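Local coordinates for mutual gliding motility protein C (MglC) (Myxococcus xanthus DK 1622, PDB 7CT3) that probably takes part in controlling cell polarity during gliding motility, as a Roadblock/LC7-domain protein that interacts with its paralog MglB, at residues A[57-71]-A[82-94]. Numbering follows the deposited sequence.
Sequences LRNAAETLKTGTVSE and VMRLVSPDYFLVL. With NA (sodium ion), chain B.
Glu71 OE2 is gripped by Arg84 and by two waters. Arg84 NH2 lies 3.4 Å from Glu71 OE2, a salt bridge whose hydrogen bond is weak, with carboxylate and guanidinium planes 74° apart. One water donates to Glu71 OE2 at 2.5 Å and accepts from Arg84 NE; another donates to Glu71 OE2 at 2.7 Å and accepts from Arg84 NH2, so two water bridges run alongside the weak direct bond. A third water links Arg84 NH2 to Ser70 OG, and all three lie in the guanidinium plane, while Glu71 CB and Ser70 O sit over one face. A leucine in place of Arg84 would probably leave OE2 without its charged mate in this contact and the bridging waters without their donors. Glu71 OE1 turns elsewhere, to Arg106 and to Asn75 of the second subunit. Nearby, the backbones touch through a CA-H...O contact, Glu71 CA to Met83 O, 3.3 Å.

The apolar half gathers Leu57, Ala61 and Leu64 against Met83, Leu85 and Phe91. With CG between the backbone N and carbonyl carbon (chi1 61°), the Phe91 ring presents a face to Ala61, whose CB stands 3.6 Å from the centroid and only 7° off the normal, a CH-pi contact. Beside it, Met83, present as selenomethionine, lays SE against Ala61 CB, and Met83 CE meets Leu57 CD2 at 3.6 Å. Leu64 lays CD1 over the backbone of Arg84 and packs CB against Leu85 CB; Leu64 O binds the sodium ion at 2.3 Å, joined by Thr66 O, Val69 O and two waters.

This helix-on-sheet packing within the Roadblock/LC7 domain seats the C-terminal end of helix 44-61 and the sodium-binding loop on strands 79-87 and 90-97. Helix 102-117 touches Val82, Arg84 and Leu92, and at Glu71 strand 71-75 pairs antiparallel with a strand of the second subunit, continuing the sheet across the interface.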
loop_
_atom_site.group_PDB
_atom_site.type_symbol
_atom_site.label_atom_id
_atom_site.label_comp_id
_atom_site.label_asym_id
_atom_site.label_seq_id
_atom_site.Cartn_x
_atom_site.Cartn_y
_atom_site.Cartn_z
ATOM N N LEU A 57 5.917 -3.114 -8.611
ATOM C CA LEU A 57 5.764 -3.964 -7.398
ATOM C C LEU A 57 7.154 -4.296 -6.848
ATOM O O LEU A 57 7.381 -4.085 -5.650
ATOM C CB LEU A 57 5.000 -5.253 -7.731
ATOM C CG LEU A 57 3.505 -5.090 -7.987
ATOM C CD1 LEU A 57 2.890 -6.398 -8.455
ATOM C CD2 LEU A 57 2.794 -4.593 -6.744
ATOM N N ARG A 58 8.055 -4.792 -7.698
ATOM C CA ARG A 58 9.403 -5.241 -7.259
ATOM C C ARG A 58 10.208 -4.021 -6.783
ATOM O O ARG A 58 10.977 -4.169 -5.819
ATOM C CB ARG A 58 10.112 -6.014 -8.375
ATOM C CG ARG A 58 11.339 -6.787 -7.904
ATOM C CD ARG A 58 12.543 -6.571 -8.805
ATOM N NE ARG A 58 12.940 -5.168 -8.791
ATOM C CZ ARG A 58 13.768 -4.608 -7.909
ATOM N NH1 ARG A 58 14.337 -5.331 -6.956
ATOM N NH2 ARG A 58 14.030 -3.315 -7.989
ATOM N N ASN A 59 10.035 -2.857 -7.416
ATOM C CA ASN A 59 10.725 -1.602 -7.009
ATOM C C ASN A 59 10.272 -1.215 -5.594
ATOM O O ASN A 59 11.143 -0.995 -4.735
ATOM C CB ASN A 59 10.480 -0.457 -7.994
ATOM C CG ASN A 59 11.165 -0.650 -9.331
ATOM O OD1 ASN A 59 12.098 -1.445 -9.463
ATOM N ND2 ASN A 59 10.709 0.078 -10.333
ATOM N N ALA A 60 8.961 -1.121 -5.362
ATOM C CA ALA A 60 8.374 -0.729 -4.057
ATOM C C ALA A 60 8.687 -1.798 -3.001
ATOM O O ALA A 60 8.912 -1.429 -1.828
ATOM C CB ALA A 60 6.889 -0.496 -4.198
ATOM N N ALA A 61 8.727 -3.072 -3.400
ATOM C CA ALA A 61 9.002 -4.225 -2.508
ATOM C C ALA A 61 10.357 -4.051 -1.808
ATOM O O ALA A 61 10.493 -4.512 -0.662
ATOM C CB ALA A 61 8.948 -5.514 -3.293
ATOM N N GLU A 62 11.323 -3.394 -2.455
ATOM C CA GLU A 62 12.672 -3.145 -1.873
ATOM C C GLU A 62 12.542 -2.506 -0.482
ATOM O O GLU A 62 13.380 -2.809 0.386
ATOM C CB GLU A 62 13.501 -2.277 -2.819
ATOM C CG GLU A 62 13.971 -3.025 -4.052
ATOM C CD GLU A 62 15.241 -3.841 -3.868
ATOM O OE1 GLU A 62 15.917 -3.678 -2.829
ATOM O OE2 GLU A 62 15.551 -4.638 -4.766
ATOM N N THR A 63 11.525 -1.672 -0.256
ATOM C CA THR A 63 11.328 -0.952 1.035
ATOM C C THR A 63 11.097 -1.956 2.176
ATOM O O THR A 63 11.423 -1.608 3.329
ATOM C CB THR A 63 10.214 0.099 0.945
ATOM O OG1 THR A 63 8.953 -0.542 0.756
ATOM C CG2 THR A 63 10.449 1.111 -0.157
ATOM N N LEU A 64 10.591 -3.160 1.884
ATOM C CA LEU A 64 10.346 -4.219 2.907
ATOM C C LEU A 64 11.640 -4.622 3.623
ATOM O O LEU A 64 11.541 -5.137 4.747
ATOM C CB LEU A 64 9.726 -5.447 2.242
ATOM C CG LEU A 64 8.279 -5.295 1.786
ATOM C CD1 LEU A 64 7.912 -6.404 0.811
ATOM C CD2 LEU A 64 7.341 -5.293 2.985
ATOM N N LYS A 65 12.801 -4.443 2.992
ATOM C CA LYS A 65 14.117 -4.821 3.577
ATOM C C LYS A 65 14.488 -3.900 4.747
ATOM O O LYS A 65 15.377 -4.287 5.525
ATOM C CB LYS A 65 15.210 -4.782 2.507
ATOM C CG LYS A 65 15.059 -5.826 1.412
ATOM C CD LYS A 65 16.278 -5.918 0.525
ATOM C CE LYS A 65 15.936 -6.305 -0.893
ATOM N NZ LYS A 65 17.101 -6.172 -1.795
ATOM N N THR A 66 13.867 -2.723 4.866
ATOM C CA THR A 66 14.088 -1.800 6.012
ATOM C C THR A 66 13.336 -2.348 7.226
ATOM O O THR A 66 12.238 -2.890 7.027
ATOM C CB THR A 66 13.646 -0.366 5.705
ATOM O OG1 THR A 66 12.223 -0.362 5.624
ATOM C CG2 THR A 66 14.247 0.182 4.433
ATOM N N GLY A 67 13.911 -2.204 8.421
ATOM C CA GLY A 67 13.358 -2.737 9.681
ATOM C C GLY A 67 11.928 -2.285 9.925
ATOM O O GLY A 67 11.111 -3.120 10.342
ATOM N N THR A 68 11.613 -1.018 9.649
ATOM C CA THR A 68 10.318 -0.388 10.032
ATOM C C THR A 68 9.193 -0.832 9.091
ATOM O O THR A 68 8.058 -0.982 9.573
ATOM C CB THR A 68 10.421 1.140 10.058
ATOM O OG1 THR A 68 11.478 1.488 10.952
ATOM C CG2 THR A 68 9.134 1.803 10.501
ATOM N N VAL A 69 9.482 -1.010 7.801
ATOM C CA VAL A 69 8.452 -1.344 6.773
ATOM C C VAL A 69 8.096 -2.829 6.908
ATOM O O VAL A 69 9.011 -3.676 6.802
ATOM C CB VAL A 69 8.931 -0.994 5.355
ATOM C CG1 VAL A 69 7.913 -1.410 4.305
ATOM C CG2 VAL A 69 9.259 0.488 5.222
ATOM N N SER A 70 6.817 -3.134 7.141
ATOM C CA SER A 70 6.305 -4.520 7.293
ATOM C C SER A 70 5.390 -4.906 6.118
ATOM O O SER A 70 5.261 -6.110 5.855
ATOM C CB SER A 70 5.614 -4.680 8.617
ATOM O OG SER A 70 4.537 -3.768 8.725
ATOM N N GLU A 71 4.780 -3.937 5.429
ATOM C CA GLU A 71 3.742 -4.210 4.399
ATOM C C GLU A 71 3.735 -3.078 3.364
ATOM O O GLU A 71 3.811 -1.900 3.759
ATOM C CB GLU A 71 2.411 -4.389 5.128
ATOM C CG GLU A 71 1.205 -4.664 4.257
ATOM C CD GLU A 71 -0.083 -4.488 5.054
ATOM O OE1 GLU A 71 -0.444 -3.330 5.331
ATOM O OE2 GLU A 71 -0.690 -5.503 5.450
ATOM N N VAL A 82 -0.815 -6.458 -1.989
ATOM C CA VAL A 82 -0.260 -6.461 -0.610
ATOM C C VAL A 82 0.993 -7.320 -0.661
ATOM O O VAL A 82 0.941 -8.428 -1.194
ATOM C CB VAL A 82 -1.254 -7.037 0.416
ATOM C CG1 VAL A 82 -0.767 -6.794 1.833
ATOM C CG2 VAL A 82 -2.658 -6.502 0.220
HETATM N N MSE A 83 2.086 -6.806 -0.092
HETATM C CA MSE A 83 3.359 -7.503 -0.107
HETATM C C MSE A 83 3.970 -7.494 1.289
HETATM O O MSE A 83 3.878 -6.490 1.994
HETATM C CB MSE A 83 4.311 -6.831 -1.096
HETATM C CG MSE A 83 3.862 -6.919 -2.525
HETATM SE SE MSE A 83 5.015 -5.818 -3.632
HETATM C CE MSE A 83 4.216 -4.035 -3.480
ATOM N N ARG A 84 4.600 -8.621 1.650
ATOM C CA ARG A 84 5.338 -8.763 2.895
ATOM C C ARG A 84 6.661 -9.487 2.626
ATOM O O ARG A 84 6.743 -10.251 1.644
ATOM C CB ARG A 84 4.530 -9.545 3.936
ATOM C CG ARG A 84 3.336 -8.783 4.490
ATOM C CD ARG A 84 2.670 -9.477 5.662
ATOM N NE ARG A 84 1.807 -8.508 6.316
ATOM C CZ ARG A 84 2.118 -7.791 7.392
ATOM N NH1 ARG A 84 3.267 -7.962 8.024
ATOM N NH2 ARG A 84 1.248 -6.917 7.855
ATOM N N LEU A 85 7.654 -9.258 3.487
ATOM C CA LEU A 85 9.005 -9.862 3.389
ATOM C C LEU A 85 8.947 -11.316 3.865
ATOM O O LEU A 85 8.348 -11.571 4.918
ATOM C CB LEU A 85 9.976 -9.043 4.245
ATOM C CG LEU A 85 11.454 -9.348 4.022
ATOM C CD1 LEU A 85 11.877 -8.950 2.617
ATOM C CD2 LEU A 85 12.308 -8.641 5.063
ATOM N N VAL A 86 9.558 -12.240 3.124
ATOM C CA VAL A 86 9.669 -13.663 3.561
ATOM C C VAL A 86 11.142 -14.023 3.814
ATOM O O VAL A 86 11.377 -14.914 4.640
ATOM C CB VAL A 86 8.968 -14.632 2.590
ATOM C CG1 VAL A 86 7.456 -14.577 2.749
ATOM C CG2 VAL A 86 9.349 -14.385 1.150
ATOM N N SER A 87 12.099 -13.359 3.161
ATOM C CA SER A 87 13.554 -13.530 3.427
ATOM C C SER A 87 14.323 -12.356 2.828
ATOM O O SER A 87 13.746 -11.538 2.120
ATOM C CB SER A 87 14.046 -14.865 2.901
ATOM O OG SER A 87 14.353 -14.797 1.517
ATOM N N PRO A 88 15.644 -12.221 3.081
ATOM C CA PRO A 88 16.423 -11.150 2.457
ATOM C C PRO A 88 16.345 -11.161 0.919
ATOM O O PRO A 88 16.615 -10.133 0.330
ATOM C CB PRO A 88 17.859 -11.415 2.943
ATOM C CG PRO A 88 17.677 -12.193 4.233
ATOM C CD PRO A 88 16.450 -13.048 3.993
ATOM N N ASP A 89 15.962 -12.293 0.314
ATOM C CA ASP A 89 15.961 -12.500 -1.160
ATOM C C ASP A 89 14.537 -12.553 -1.735
ATOM O O ASP A 89 14.423 -12.427 -2.968
ATOM C CB ASP A 89 16.693 -13.792 -1.533
ATOM C CG ASP A 89 18.157 -13.820 -1.126
ATOM O OD1 ASP A 89 18.811 -12.756 -1.184
ATOM O OD2 ASP A 89 18.630 -14.907 -0.751
ATOM N N TYR A 90 13.495 -12.739 -0.913
ATOM C CA TYR A 90 12.126 -13.066 -1.396
ATOM C C TYR A 90 11.051 -12.254 -0.669
ATOM O O TYR A 90 11.167 -11.989 0.551
ATOM C CB TYR A 90 11.844 -14.560 -1.231
ATOM C CG TYR A 90 12.817 -15.454 -1.952
ATOM C CD1 TYR A 90 12.920 -15.426 -3.334
ATOM C CD2 TYR A 90 13.647 -16.317 -1.257
ATOM C CE1 TYR A 90 13.825 -16.231 -4.005
ATOM C CE2 TYR A 90 14.554 -17.133 -1.913
ATOM C CZ TYR A 90 14.642 -17.092 -3.295
ATOM O OH TYR A 90 15.531 -17.892 -3.953
ATOM N N PHE A 91 9.997 -11.901 -1.404
ATOM C CA PHE A 91 8.765 -11.298 -0.839
ATOM C C PHE A 91 7.542 -12.064 -1.340
ATOM O O PHE A 91 7.595 -12.761 -2.368
ATOM C CB PHE A 91 8.668 -9.803 -1.137
ATOM C CG PHE A 91 8.620 -9.404 -2.589
ATOM C CD1 PHE A 91 9.791 -9.256 -3.319
ATOM C CD2 PHE A 91 7.410 -9.128 -3.211
ATOM C CE1 PHE A 91 9.752 -8.863 -4.646
ATOM C CE2 PHE A 91 7.375 -8.722 -4.538
ATOM C CZ PHE A 91 8.547 -8.592 -5.252
ATOM N N LEU A 92 6.464 -11.922 -0.578
ATOM C CA LEU A 92 5.147 -12.547 -0.810
ATOM C C LEU A 92 4.225 -11.459 -1.362
ATOM O O LEU A 92 4.215 -10.369 -0.770
ATOM C CB LEU A 92 4.687 -13.070 0.552
ATOM C CG LEU A 92 3.405 -13.888 0.586
ATOM C CD1 LEU A 92 3.521 -15.138 -0.268
ATOM C CD2 LEU A 92 3.076 -14.245 2.026
ATOM N N VAL A 93 3.524 -11.714 -2.465
ATOM C CA VAL A 93 2.615 -10.706 -3.091
ATOM C C VAL A 93 1.241 -11.339 -3.316
ATOM O O VAL A 93 1.163 -12.413 -3.935
ATOM C CB VAL A 93 3.193 -10.098 -4.387
ATOM C CG1 VAL A 93 3.702 -11.146 -5.355
ATOM C CG2 VAL A 93 2.192 -9.178 -5.074
ATOM N N LEU A 94 0.204 -10.675 -2.805
ATOM C CA LEU A 94 -1.215 -10.956 -3.108
ATOM C C LEU A 94 -1.733 -9.859 -4.039
ATOM O O LEU A 94 -1.565 -8.667 -3.707
ATOM C CB LEU A 94 -2.006 -10.995 -1.799
ATOM C CG LEU A 94 -3.525 -11.030 -1.947
ATOM C CD1 LEU A 94 -3.978 -12.282 -2.684
ATOM C CD2 LEU A 94 -4.185 -10.939 -0.580
HETATM NA NA NA B . 10.879 -4.886 6.942
HETATM O O HOH W 1 18.087 -9.255 -2.106
HETATM O O HOH W 2 7.096 -7.860 5.972
HETATM O O HOH W 3 2.079 -5.119 9.778
HETATM O O HOH W 4 -0.566 -7.925 5.035
HETATM O O HOH W 5 -1.854 -6.007 7.813
HETATM O O HOH W 6 12.840 -6.163 7.742
HETATM O O HOH W 7 9.545 -6.853 7.180
#